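Local coordinates for Cif (Cell cycle inhibiting factor) (Escherichia coli, PDB 3EFY), which deamidates a glutamine of the host ubiquitin-like protein NEDD8, which abolishes the activity of cullin-RING ubiquitin ligases and inhibits the host cell cycle, at residues I17-L20 with F21-D25; C48-E51 with C52-F55; L97-E100 with D101-H105; D115-N118 with Y119-C122; M145-K148 with E149-Q152. One frame throughout, in Å; residues are numbered along the deposited sequence.

Contact 1. Residues I17-L20 with F21-D25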
loop_
_atom_site.group_PDB
_atom_site.type_symbol
_atom_site.label_atom_id
_atom_site.label_comp_id
_atom_site.label_asym_id
_atom_site.label_seq_id
_atom_site.Cartn_x
_atom_site.Cartn_y
_atom_site.Cartn_z
ATOM N N ILE A 17 -4.402 -0.012 6.587
ATOM C CA ILE A 17 -5.698 -0.599 6.303
ATOM C C ILE A 17 -6.570 0.361 5.491
ATOM O O ILE A 17 -7.199 -0.054 4.486
ATOM C CB ILE A 17 -6.421 -1.054 7.560
ATOM C CG1 ILE A 17 -5.657 -2.171 8.269
ATOM C CG2 ILE A 17 -7.841 -1.546 7.187
ATOM C CD1 ILE A 17 -6.126 -2.406 9.660
ATOM N N MET A 18 -6.562 1.657 5.827
ATOM C CA MET A 18 -7.275 2.636 5.008
ATOM C C MET A 18 -6.762 2.623 3.563
ATOM O O MET A 18 -7.565 2.673 2.623
ATOM C CB MET A 18 -7.172 4.041 5.608
ATOM C CG MET A 18 -7.834 4.166 6.958
ATOM S SD MET A 18 -9.618 3.894 6.964
ATOM C CE MET A 18 -10.207 5.493 6.326
ATOM N N LYS A 19 -5.445 2.534 3.379
ATOM C CA LYS A 19 -4.874 2.481 2.017
ATOM C C LYS A 19 -5.378 1.225 1.268
ATOM O O LYS A 19 -5.719 1.287 0.068
ATOM C CB LYS A 19 -3.352 2.489 2.049
ATOM C CG LYS A 19 -2.773 3.800 2.577
ATOM C CD LYS A 19 -1.242 3.776 2.513
ATOM C CE LYS A 19 -0.610 5.090 3.061
ATOM N NZ LYS A 19 0.894 4.938 3.277
ATOM N N LEU A 20 -5.438 0.100 1.971
ATOM C CA LEU A 20 -5.951 -1.132 1.360
ATOM C C LEU A 20 -7.366 -0.979 0.873
ATOM O O LEU A 20 -7.733 -1.478 -0.197
ATOM C CB LEU A 20 -5.868 -2.329 2.345
ATOM C CG LEU A 20 -4.432 -2.846 2.518
ATOM C CD1 LEU A 20 -4.404 -3.880 3.640
ATOM C CD2 LEU A 20 -3.865 -3.483 1.230
ATOM N N PHE A 21 -8.208 -0.323 1.664
ATOM C CA PHE A 21 -9.605 -0.140 1.248
ATOM C C PHE A 21 -9.793 0.869 0.135
ATOM O O PHE A 21 -10.707 0.724 -0.671
ATOM C CB PHE A 21 -10.490 0.263 2.416
ATOM C CG PHE A 21 -10.961 -0.931 3.243
ATOM C CD1 PHE A 21 -12.147 -1.587 2.972
ATOM C CD2 PHE A 21 -10.175 -1.460 4.248
ATOM C CE1 PHE A 21 -12.539 -2.703 3.699
ATOM C CE2 PHE A 21 -10.571 -2.553 4.956
ATOM C CZ PHE A 21 -11.747 -3.195 4.695
ATOM N N LEU A 22 -8.985 1.914 0.139
ATOM C CA LEU A 22 -9.250 3.146 -0.624
ATOM C C LEU A 22 -8.358 3.460 -1.801
ATOM O O LEU A 22 -8.812 4.160 -2.731
ATOM C CB LEU A 22 -9.236 4.339 0.316
ATOM C CG LEU A 22 -10.202 4.251 1.488
ATOM C CD1 LEU A 22 -10.043 5.428 2.505
ATOM C CD2 LEU A 22 -11.676 4.179 1.018
ATOM N N ASP A 23 -7.122 2.978 -1.806
ATOM C CA ASP A 23 -6.196 3.388 -2.852
ATOM C C ASP A 23 -6.592 2.812 -4.202
ATOM O O ASP A 23 -6.969 1.653 -4.325
ATOM C CB ASP A 23 -4.780 3.003 -2.523
ATOM C CG ASP A 23 -4.135 3.898 -1.450
ATOM O OD1 ASP A 23 -4.821 4.751 -0.905
ATOM O OD2 ASP A 23 -2.941 3.690 -1.161
ATOM N N LYS A 24 -6.526 3.664 -5.208
ATOM C CA LYS A 24 -6.868 3.284 -6.560
ATOM C C LYS A 24 -6.203 4.231 -7.518
ATOM O O LYS A 24 -5.525 5.137 -7.105
ATOM C CB LYS A 24 -8.390 3.280 -6.716
ATOM C CG LYS A 24 -9.042 4.540 -6.504
ATOM C CD LYS A 24 -10.549 4.395 -6.410
ATOM C CE LYS A 24 -11.227 5.752 -6.539
ATOM N NZ LYS A 24 -11.005 6.788 -5.454
ATOM N N ASP A 25 -6.413 4.023 -8.820
ATOM C CA ASP A 25 -5.891 4.961 -9.791
ATOM C C ASP A 25 -6.430 6.346 -9.493
ATOM O O ASP A 25 -7.666 6.546 -9.359
ATOM C CB ASP A 25 -6.287 4.521 -11.201
ATOM C CG ASP A 25 -5.555 3.284 -11.676
ATOM O OD1 ASP A 25 -4.439 2.926 -11.193
ATOM O OD2 ASP A 25 -6.107 2.637 -12.602
#

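Contact 2. Residues C48-E51 with C52-F55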
loop_
_atom_site.group_PDB
_atom_site.type_symbol
_atom_site.label_atom_id
_atom_site.label_comp_id
_atom_site.label_asym_id
_atom_site.label_seq_id
_atom_site.Cartn_x
_atom_site.Cartn_y
_atom_site.Cartn_z
ATOM N N CYS A 48 -27.992 8.928 8.760
ATOM C CA CYS A 48 -28.416 8.971 7.352
ATOM C C CYS A 48 -27.547 8.166 6.388
ATOM O O CYS A 48 -27.594 8.357 5.160
ATOM C CB CYS A 48 -28.543 10.413 6.897
ATOM S SG CYS A 48 -27.013 11.334 6.865
ATOM N N MET A 49 -26.788 7.197 6.917
ATOM C CA MET A 49 -25.870 6.427 6.101
ATOM C C MET A 49 -26.577 5.516 5.110
ATOM O O MET A 49 -27.409 4.717 5.516
ATOM C CB MET A 49 -24.955 5.564 6.984
ATOM C CG MET A 49 -23.978 4.768 6.214
ATOM S SD MET A 49 -22.673 4.088 7.326
ATOM C CE MET A 49 -21.581 5.503 7.335
ATOM N N PRO A 50 -26.257 5.645 3.829
ATOM C CA PRO A 50 -26.897 4.759 2.839
ATOM C C PRO A 50 -26.677 3.287 3.142
ATOM O O PRO A 50 -25.566 2.872 3.531
ATOM C CB PRO A 50 -26.210 5.141 1.549
ATOM C CG PRO A 50 -25.881 6.567 1.748
ATOM C CD PRO A 50 -25.446 6.676 3.164
ATOM N N GLU A 51 -27.738 2.489 3.002
ATOM C CA GLU A 51 -27.686 1.044 3.168
ATOM C C GLU A 51 -27.037 0.325 1.988
ATOM O O GLU A 51 -26.522 -0.779 2.139
ATOM C CB GLU A 51 -29.104 0.485 3.437
ATOM C CG GLU A 51 -29.726 1.052 4.670
ATOM C CD GLU A 51 -31.136 0.514 4.953
ATOM O OE1 GLU A 51 -31.692 -0.234 4.077
ATOM O OE2 GLU A 51 -31.603 0.805 6.077
ATOM N N CYS A 52 -27.071 0.947 0.796
ATOM C CA CYS A 52 -26.603 0.388 -0.449
ATOM C C CYS A 52 -25.122 0.693 -0.697
ATOM O O CYS A 52 -24.596 0.392 -1.778
ATOM C CB CYS A 52 -27.404 0.978 -1.631
ATOM S SG CYS A 52 -27.003 2.737 -2.001
ATOM N N LYS A 53 -24.435 1.271 0.311
ATOM C CA LYS A 53 -23.002 1.555 0.157
ATOM C C LYS A 53 -22.261 0.980 1.369
ATOM O O LYS A 53 -22.841 0.800 2.425
ATOM C CB LYS A 53 -22.798 3.052 0.086
ATOM C CG LYS A 53 -23.383 3.753 -1.200
ATOM C CD LYS A 53 -23.225 5.252 -1.051
ATOM C CE LYS A 53 -24.009 6.123 -2.058
ATOM N NZ LYS A 53 -23.837 7.609 -1.737
ATOM N N SER A 54 -20.976 0.735 1.179
ATOM C CA SER A 54 -20.080 0.290 2.238
ATOM C C SER A 54 -19.103 1.409 2.622
ATOM O O SER A 54 -18.687 2.202 1.774
ATOM C CB SER A 54 -19.348 -0.957 1.811
ATOM O OG SER A 54 -18.747 -0.822 0.563
ATOM N N PHE A 55 -18.718 1.446 3.895
ATOM C CA PHE A 55 -17.868 2.535 4.401
ATOM C C PHE A 55 -16.819 1.992 5.332
ATOM O O PHE A 55 -17.003 0.966 5.977
ATOM C CB PHE A 55 -18.694 3.532 5.219
ATOM C CG PHE A 55 -19.742 4.242 4.412
ATOM C CD1 PHE A 55 -19.459 5.471 3.839
ATOM C CD2 PHE A 55 -21.001 3.678 4.243
ATOM C CE1 PHE A 55 -20.441 6.152 3.070
ATOM C CE2 PHE A 55 -21.983 4.328 3.501
ATOM C CZ PHE A 55 -21.694 5.571 2.911
#

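Contact 3. Residues L97-E100 with D101-H105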
loop_
_atom_site.group_PDB
_atom_site.type_symbol
_atom_site.label_atom_id
_atom_site.label_comp_id
_atom_site.label_asym_id
_atom_site.label_seq_id
_atom_site.Cartn_x
_atom_site.Cartn_y
_atom_site.Cartn_z
ATOM N N LEU A 97 -1.349 -6.685 21.059
ATOM C CA LEU A 97 -2.112 -7.472 20.098
ATOM C C LEU A 97 -1.560 -7.353 18.686
ATOM O O LEU A 97 -1.558 -6.260 18.107
ATOM C CB LEU A 97 -3.556 -6.985 20.130
ATOM C CG LEU A 97 -4.554 -7.563 19.134
ATOM C CD1 LEU A 97 -4.831 -9.070 19.436
ATOM C CD2 LEU A 97 -5.873 -6.783 19.285
ATOM N N ARG A 98 -1.074 -8.451 18.122
ATOM C CA ARG A 98 -0.594 -8.456 16.753
ATOM C C ARG A 98 -1.774 -8.460 15.802
ATOM O O ARG A 98 -2.777 -9.158 16.048
ATOM C CB ARG A 98 0.315 -9.640 16.471
ATOM C CG ARG A 98 1.581 -9.604 17.353
ATOM C CD ARG A 98 2.415 -10.883 17.178
ATOM N NE ARG A 98 2.728 -11.047 15.774
ATOM C CZ ARG A 98 2.212 -11.972 14.966
ATOM N NH1 ARG A 98 1.355 -12.896 15.419
ATOM N NH2 ARG A 98 2.569 -11.975 13.684
ATOM N N PHE A 99 -1.670 -7.705 14.719
ATOM C CA PHE A 99 -2.724 -7.696 13.692
ATOM C C PHE A 99 -3.058 -9.124 13.262
ATOM O O PHE A 99 -4.217 -9.493 13.213
ATOM C CB PHE A 99 -2.275 -6.876 12.455
ATOM C CG PHE A 99 -3.302 -6.744 11.380
ATOM C CD1 PHE A 99 -4.419 -5.943 11.541
ATOM C CD2 PHE A 99 -3.102 -7.344 10.134
ATOM C CE1 PHE A 99 -5.299 -5.769 10.537
ATOM C CE2 PHE A 99 -4.021 -7.179 9.110
ATOM C CZ PHE A 99 -5.142 -6.387 9.328
ATOM N N GLU A 100 -2.015 -9.926 13.007
ATOM C CA GLU A 100 -2.221 -11.327 12.563
ATOM C C GLU A 100 -3.127 -12.123 13.512
ATOM O O GLU A 100 -4.058 -12.820 13.084
ATOM C CB GLU A 100 -0.860 -12.028 12.411
ATOM C CG GLU A 100 -0.960 -13.450 11.994
ATOM C CD GLU A 100 0.389 -14.076 11.711
ATOM O OE1 GLU A 100 1.439 -13.547 12.147
ATOM O OE2 GLU A 100 0.377 -15.113 11.043
ATOM N N ASP A 101 -2.883 -11.968 14.803
ATOM C CA ASP A 101 -3.628 -12.698 15.829
ATOM C C ASP A 101 -5.072 -12.229 15.925
ATOM O O ASP A 101 -5.998 -13.045 15.912
ATOM C CB ASP A 101 -2.919 -12.592 17.153
ATOM C CG ASP A 101 -1.544 -13.260 17.133
ATOM O OD1 ASP A 101 -1.349 -14.244 16.352
ATOM O OD2 ASP A 101 -0.646 -12.759 17.849
ATOM N N TRP A 102 -5.277 -10.903 15.954
ATOM C CA TRP A 102 -6.617 -10.352 15.970
ATOM C C TRP A 102 -7.417 -10.846 14.745
ATOM O O TRP A 102 -8.593 -11.260 14.862
ATOM C CB TRP A 102 -6.551 -8.815 16.013
ATOM C CG TRP A 102 -7.894 -8.165 16.027
ATOM C CD1 TRP A 102 -8.505 -7.555 14.952
ATOM C CD2 TRP A 102 -8.845 -8.122 17.101
ATOM N NE1 TRP A 102 -9.737 -7.101 15.327
ATOM C CE2 TRP A 102 -9.987 -7.445 16.632
ATOM C CE3 TRP A 102 -8.863 -8.595 18.422
ATOM C CZ2 TRP A 102 -11.106 -7.238 17.444
ATOM C CZ3 TRP A 102 -9.937 -8.344 19.227
ATOM C CH2 TRP A 102 -11.059 -7.660 18.751
ATOM N N MET A 103 -6.812 -10.761 13.564
ATOM C CA MET A 103 -7.543 -10.962 12.316
ATOM C C MET A 103 -7.900 -12.431 12.070
ATOM O O MET A 103 -8.920 -12.718 11.391
ATOM C CB MET A 103 -6.806 -10.387 11.126
ATOM C CG MET A 103 -6.602 -8.864 11.229
ATOM S SD MET A 103 -8.180 -7.967 11.117
ATOM C CE MET A 103 -8.464 -8.081 9.395
ATOM N N THR A 104 -7.094 -13.304 12.657
ATOM C CA THR A 104 -7.281 -14.766 12.476
ATOM C C THR A 104 -8.129 -15.383 13.589
ATOM O O THR A 104 -8.328 -16.622 13.614
ATOM C CB THR A 104 -5.905 -15.490 12.262
ATOM O OG1 THR A 104 -5.025 -15.330 13.373
ATOM C CG2 THR A 104 -5.205 -14.998 10.984
ATOM N N HIS A 105 -8.600 -14.563 14.525
ATOM C CA HIS A 105 -9.403 -15.002 15.622
ATOM C C HIS A 105 -10.620 -14.053 15.679
ATOM O O HIS A 105 -11.500 -14.140 14.848
ATOM C CB HIS A 105 -8.542 -15.178 16.909
ATOM C CG HIS A 105 -7.434 -16.184 16.732
ATOM N ND1 HIS A 105 -6.186 -15.832 16.282
ATOM C CD2 HIS A 105 -7.431 -17.548 16.804
ATOM C CE1 HIS A 105 -5.438 -16.918 16.139
ATOM N NE2 HIS A 105 -6.172 -17.974 16.452
HETATM O O HOH W 1 -0.938 -10.922 19.610
#

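Contact 4. Residues D115-N118 with Y119-C122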
loop_
_atom_site.group_PDB
_atom_site.type_symbol
_atom_site.label_atom_id
_atom_site.label_comp_id
_atom_site.label_asym_id
_atom_site.label_seq_id
_atom_site.Cartn_x
_atom_site.Cartn_y
_atom_site.Cartn_z
ATOM N N ASP A 115 -23.265 -1.214 18.904
ATOM C CA ASP A 115 -22.501 -1.508 20.130
ATOM C C ASP A 115 -21.210 -0.666 20.170
ATOM O O ASP A 115 -20.836 -0.142 21.245
ATOM C CB ASP A 115 -22.177 -2.972 20.252
ATOM C CG ASP A 115 -23.391 -3.810 20.700
ATOM O OD1 ASP A 115 -24.329 -3.227 21.282
ATOM O OD2 ASP A 115 -23.368 -5.030 20.463
ATOM N N ILE A 116 -20.540 -0.537 19.030
ATOM C CA ILE A 116 -19.292 0.270 19.030
ATOM C C ILE A 116 -19.658 1.765 19.160
ATOM O O ILE A 116 -18.981 2.517 19.831
ATOM C CB ILE A 116 -18.326 -0.071 17.841
ATOM C CG1 ILE A 116 -17.020 0.728 17.957
ATOM C CG2 ILE A 116 -18.972 0.219 16.512
ATOM C CD1 ILE A 116 -16.074 0.222 18.953
ATOM N N CYS A 117 -20.764 2.186 18.543
ATOM C CA CYS A 117 -21.274 3.529 18.710
ATOM C C CYS A 117 -21.682 3.878 20.154
ATOM O O CYS A 117 -21.436 4.979 20.661
ATOM C CB CYS A 117 -22.399 3.795 17.701
ATOM S SG CYS A 117 -21.711 3.901 16.023
ATOM N N ASN A 118 -22.295 2.931 20.835
ATOM C CA ASN A 118 -22.619 3.115 22.234
ATOM C C ASN A 118 -21.332 3.309 23.022
ATOM O O ASN A 118 -21.260 4.183 23.888
ATOM C CB ASN A 118 -23.365 1.912 22.780
ATOM C CG ASN A 118 -23.665 2.046 24.290
ATOM O OD1 ASN A 118 -23.044 1.381 25.132
ATOM N ND2 ASN A 118 -24.596 2.941 24.634
ATOM N N TYR A 119 -20.306 2.530 22.691
ATOM C CA TYR A 119 -18.986 2.710 23.327
ATOM C C TYR A 119 -18.453 4.142 23.131
ATOM O O TYR A 119 -18.006 4.802 24.082
ATOM C CB TYR A 119 -17.948 1.611 22.854
ATOM C CG TYR A 119 -16.545 2.033 23.100
ATOM C CD1 TYR A 119 -16.006 2.005 24.382
ATOM C CD2 TYR A 119 -15.787 2.627 22.080
ATOM C CE1 TYR A 119 -14.760 2.497 24.638
ATOM C CE2 TYR A 119 -14.520 3.100 22.320
ATOM C CZ TYR A 119 -14.006 3.034 23.601
ATOM O OH TYR A 119 -12.784 3.541 23.889
ATOM N N PHE A 120 -18.490 4.666 21.893
ATOM C CA PHE A 120 -18.012 6.026 21.649
ATOM C C PHE A 120 -18.756 7.014 22.550
ATOM O O PHE A 120 -18.165 7.920 23.168
ATOM C CB PHE A 120 -18.250 6.476 20.186
ATOM C CG PHE A 120 -17.538 5.669 19.128
ATOM C CD1 PHE A 120 -16.341 5.060 19.336
ATOM C CD2 PHE A 120 -18.095 5.587 17.862
ATOM C CE1 PHE A 120 -15.756 4.339 18.351
ATOM C CE2 PHE A 120 -17.506 4.912 16.880
ATOM C CZ PHE A 120 -16.339 4.271 17.094
ATOM N N SER A 121 -20.069 6.828 22.620
ATOM C CA SER A 121 -20.904 7.721 23.407
ATOM C C SER A 121 -20.538 7.672 24.899
ATOM O O SER A 121 -20.342 8.700 25.523
ATOM C CB SER A 121 -22.382 7.397 23.203
ATOM O OG SER A 121 -23.135 8.373 23.903
ATOM N N CYS A 122 -20.410 6.475 25.439
ATOM C CA CYS A 122 -20.010 6.306 26.849
ATOM C C CYS A 122 -18.630 6.894 27.140
ATOM O O CYS A 122 -18.471 7.665 28.077
ATOM C CB CYS A 122 -20.021 4.833 27.239
ATOM S SG CYS A 122 -21.652 4.102 27.283
#

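Contact 5. Residues M145-K148 with E149-Q152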
loop_
_atom_site.group_PDB
_atom_site.type_symbol
_atom_site.label_atom_id
_atom_site.label_comp_id
_atom_site.label_asym_id
_atom_site.label_seq_id
_atom_site.Cartn_x
_atom_site.Cartn_y
_atom_site.Cartn_z
ATOM N N MET A 145 -7.228 -8.220 31.818
ATOM C CA MET A 145 -6.044 -7.812 31.053
ATOM C C MET A 145 -5.965 -6.316 30.798
ATOM O O MET A 145 -4.943 -5.841 30.280
ATOM C CB MET A 145 -5.941 -8.563 29.733
ATOM C CG MET A 145 -5.793 -10.058 29.815
ATOM S SD MET A 145 -4.168 -10.359 30.539
ATOM C CE MET A 145 -4.683 -10.832 32.171
ATOM N N LEU A 146 -7.016 -5.565 31.118
ATOM C CA LEU A 146 -7.047 -4.144 30.879
ATOM C C LEU A 146 -6.429 -3.397 32.020
ATOM O O LEU A 146 -6.358 -3.905 33.150
ATOM C CB LEU A 146 -8.466 -3.641 30.713
ATOM C CG LEU A 146 -9.224 -4.312 29.576
ATOM C CD1 LEU A 146 -10.643 -3.704 29.577
ATOM C CD2 LEU A 146 -8.566 -4.148 28.186
ATOM N N ARG A 147 -5.995 -2.196 31.726
ATOM C CA ARG A 147 -5.467 -1.280 32.730
ATOM C C ARG A 147 -6.238 0.036 32.704
ATOM O O ARG A 147 -5.882 0.961 31.970
ATOM C CB ARG A 147 -3.985 -1.061 32.486
ATOM C CG ARG A 147 -3.129 -2.321 32.804
ATOM C CD ARG A 147 -1.670 -2.009 32.745
ATOM N NE ARG A 147 -0.872 -3.173 33.115
ATOM C CZ ARG A 147 0.456 -3.197 33.071
ATOM N NH1 ARG A 147 1.145 -2.128 32.705
ATOM N NH2 ARG A 147 1.090 -4.303 33.401
ATOM N N LYS A 148 -7.279 0.125 33.527
ATOM C CA LYS A 148 -8.131 1.296 33.539
ATOM C C LYS A 148 -7.380 2.579 33.856
ATOM O O LYS A 148 -7.768 3.636 33.377
ATOM C CB LYS A 148 -9.305 1.123 34.489
ATOM C CG LYS A 148 -8.994 1.356 35.946
ATOM C CD LYS A 148 -10.318 1.476 36.737
ATOM C CE LYS A 148 -10.064 1.456 38.231
ATOM N NZ LYS A 148 -9.485 0.122 38.617
ATOM N N GLU A 149 -6.304 2.459 34.665
ATOM C CA GLU A 149 -5.382 3.552 34.970
ATOM C C GLU A 149 -4.856 4.328 33.764
ATOM O O GLU A 149 -4.472 5.494 33.875
ATOM C CB GLU A 149 -4.168 3.025 35.829
ATOM C CG GLU A 149 -3.234 1.904 35.244
ATOM C CD GLU A 149 -3.650 0.468 35.614
ATOM O OE1 GLU A 149 -4.873 0.248 35.781
ATOM O OE2 GLU A 149 -2.736 -0.441 35.800
ATOM N N ASN A 150 -4.788 3.679 32.612
ATOM C CA ASN A 150 -4.226 4.309 31.447
ATOM C C ASN A 150 -5.249 5.024 30.536
ATOM O O ASN A 150 -4.845 5.607 29.544
ATOM C CB ASN A 150 -3.396 3.311 30.677
ATOM C CG ASN A 150 -2.210 2.832 31.497
ATOM O OD1 ASN A 150 -1.674 3.614 32.307
ATOM N ND2 ASN A 150 -1.817 1.582 31.321
ATOM N N ILE A 151 -6.504 5.044 30.928
ATOM C CA ILE A 151 -7.485 5.915 30.255
ATOM C C ILE A 151 -7.033 7.375 30.389
ATOM O O ILE A 151 -6.594 7.823 31.482
ATOM C CB ILE A 151 -8.909 5.683 30.776
ATOM C CG1 ILE A 151 -9.360 4.263 30.465
ATOM C CG2 ILE A 151 -9.896 6.714 30.156
ATOM C CD1 ILE A 151 -10.536 3.785 31.234
ATOM N N GLN A 152 -7.064 8.110 29.283
ATOM C CA GLN A 152 -6.673 9.517 29.242
ATOM C C GLN A 152 -7.873 10.345 28.814
ATOM O O GLN A 152 -7.829 10.954 27.773
ATOM C CB GLN A 152 -5.558 9.812 28.234
ATOM C CG GLN A 152 -4.557 8.723 27.933
ATOM C CD GLN A 152 -3.275 8.810 28.743
ATOM O OE1 GLN A 152 -2.795 7.799 29.268
ATOM N NE2 GLN A 152 -2.699 10.004 28.828
HETATM O O HOH W 2 -6.552 1.253 38.446
#

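Contact 1. Residues I17-L20 with F21-D25
Three pairs of side chains four residues apart, Ile17 with Phe21, Met18 with Leu22 and Lys19 with Asp23, make this a local, mostly buried contact at the C-terminal end of helix 10-22. In each pair the two side chains lie alongside and point the same way. Ile17 uses its CG2 branch, anti to the backbone N, which comes within 3.7 Å of Phe21 CE2. At the edge of that ring, and in its plane, lies Ile17 O, 3.3 Å from Phe21 CD2. Met18 is bent at both chi2 (-63°) and chi3 (-78°), and this folds its CE back to 3.8 Å from Leu22 CD1; both residues also pack on Val56 of strand 54-61. The helix starts at Cys10, an active-site residue, consistent with the central helix of papain-like (clan CA) enzymes, which carries the nucleophile at its N-terminal end. Its last rung is the bond from Asp23 N to Lys19 O (2.9 Å), an oxygen that also takes a weak bond from Leu22 N; Asp23 is the first residue to leave helical geometry. Asp23 OD2 rests against the base of the lysine, 3.5 Å from Lys19 CB, but the extended chain carries Lys19 NZ 6.0 Å from that oxygen. The ammonium instead forms a salt bridge with Asp23 of the second subunit, while Asp23 OD1 accepts a hydrogen bond from Tyr29 N.

Contact 2. Residues C48-E51 with C52-F55
Pro50 O accepts a hydrogen bond from Arg80 NH1, and the same oxygen lies at the edge of the Phe55 ring, in its plane, 3.9 Å from Phe55 CE2. The rest of this local contact, formed as the chain turns from the loop after helix 39-47 into strand 54-61, is apolar. Met49 and Phe55 approach from opposite directions. CG of Met49 is anti to the backbone N (chi1 -179°), which sends the side chain out to the ring, where CG comes to 3.4 Å from Phe55 CE2. A bend at chi3 (-85°) then lays the methyl over one face: Met49 CE stands 3.8 Å from the Phe55 centroid, offset toward the rim, in a CH-pi contact. Met49 SD, 4.2 Å from the same centroid, meets the ring obliquely. The proline comes across at about a right angle to the phenylalanine, with Pro50 CD 3.9 Å from Phe55 CZ. Nearer the surface, Lys53 lays its aliphatic part against the proline ring, its CD 4.0 Å from Pro50 CB. Leu163 of strand 159-166 touches both Met49 and Phe55, which places the pair against the neighbouring strand, and Glu51 OE2 is held by Asn77 N. A Met-aromatic contact thus closes the turn that leads into strand 54-61 of the antiparallel sheet.

Contact 3. Residues L97-E100 with D101-H105
Met103 lies across one face of the Phe99 ring, with CG 3.4 Å from the Phe99 centroid, over its centre. Bends at chi2 and chi3 of the methionine keep the rest of its chain by the ring, so that SD stands obliquely 4.3 Å from the same centroid, a Met-aromatic contact. The Leu97 and Trp102 side chains cross at a slant, Leu97 CD2 lying 3.6 Å from Trp102 CE3. On the outer side Arg98, Glu100 and Asp101 form a salt-bridge network. Arg98 NH1 meets Asp101 OD2 at 3.2 Å in a weak, bent bond, the guanidinium and carboxylate planes standing 71° apart; the bend at Arg98 chi3 (56°) turns the group back over the helix start, where Arg98 NH2 pairs with Glu100 OE1, modelled so close that the exact length is doubtful. A water accepts from Arg98 N and donates to Asp101 OD2 at 2.6 Å, tying the N-cap residue to the first turn of helix 99-103. Toward the C-terminal side, Glu100 O is gripped from opposite faces of its carbonyl plane by Thr104 OG1 (2.7 Å) and Thr104 N (3.1 Å). One residue further, His105 ND1 donates to Asp101 O (2.8 Å), which lies in the imidazole plane. Further out, Trp102 NE1 is held by Leu84 O, and both Leu97 and Trp102 touch Gln86, an active-site residue. Phe99 packs on Thr13 and Ile17 of helix 10-22, while Ser180 of the second subunit also touches it.

Contact 4. Residues D115-N118 with Y119-C122
The Phe120 ring carries Ile116 O over one face, 3.5 Å above its plane and offset toward the rim, and the Tyr119 ring has the same oxygen at its edge, near its plane. Ile116 O also accepts the helical bond from Phe120 N (3.0 Å). The Ile116 side chain completes the group: CG1, anti to the backbone N (chi1 -176°), brings it to both aromatic side chains, which it crosses at a slant, Ile116 CG1 at 3.7 Å from Phe120 CZ and Ile116 CD1 at 4.0 Å from Tyr119 CD2. Cys117 SG stands obliquely to Phe120, 5.3 Å from its centroid, as a Cys sulfur-aromatic contact. On another side of the helix Asn118 OD1 comes to 3.7 Å from Cys122 SG, and the backbone there is tied by Cys122 N to Asn118 O (2.9 Å). Phe159 and Phe161 meet Phe120 edge-to-face, Phe137 does so with Tyr119, and the Tyr119 hydroxyl is hydrogen-bonded to Asp61 OD2. The residues form a regular stretch of helix 113-124 whose aromatic face packs against strand 66-72 of the antiparallel sheet and is bordered by helices 39-47 and 130-137.

Contact 5. Residues M145-K148 with E149-Q152
Arg147 and Glu149, with Lys148, Asn150 and Ile151, form a surface turn of 3-10 type in the long loop between helix 130-137 and strand 159-166. Two backbone bonds of the i to i+3 kind define it: Asn150 N donates to Arg147 O at 3.0 Å, and Ile151 N to Lys148 O at 3.1 Å. Both are straight at the hydrogen but reach the oxygen from above the carbonyl plane, 44° and 53° out of it, away from the lone pairs. By van der Waals contact, the glutamate folds back over the arginine stem: CG of Glu149 is placed between its backbone N and carbonyl carbon, and a bend at chi2 (-92°) turns the carboxylate until CD lies 3.5 Å from Arg147 CB. Asn150 runs alongside the same stem, its ND2 3.6 Å from Arg147 CB, and that amide donates to Gly92 O, which fastens the turn to a neighbouring loop. Ile151 packs on Val93 of the same loop and on Thr128. The charges come near without pairing. Guanidinium and carboxylate planes are nearly parallel, but Glu149 OE2 lies well out of the guanidinium plane, 4.3 Å from Arg147 NE. On the other flank water mediates: a single molecule accepts from Lys148 NZ at 3.1 Å and donates a weak bond to Glu149 OE1 at 3.3 Å.

How the contacts relate
Every contact lies within one continuous stretch, so along this C-terminal piece of Cif they follow in series, none nesting or crossing. Contact 1 ends helix 10-22, which begins at the active-site Cys10. Contact 2 turns the loop after helix 39-47 into strand 54-61. Contact 3 spans the short helix 99-103 beside the active-site Gln86; it touches contact 1 directly, Ile17 CD1 lying 3.6 Å from Phe99 CE1, and both meet the second subunit. Contact 4 belongs to helix 113-124, on the opposite side of the chain's centre from contact 1. Contact 5 shapes the loop before strand 159-166, its nearest atoms about 7 Å from those of contact 4.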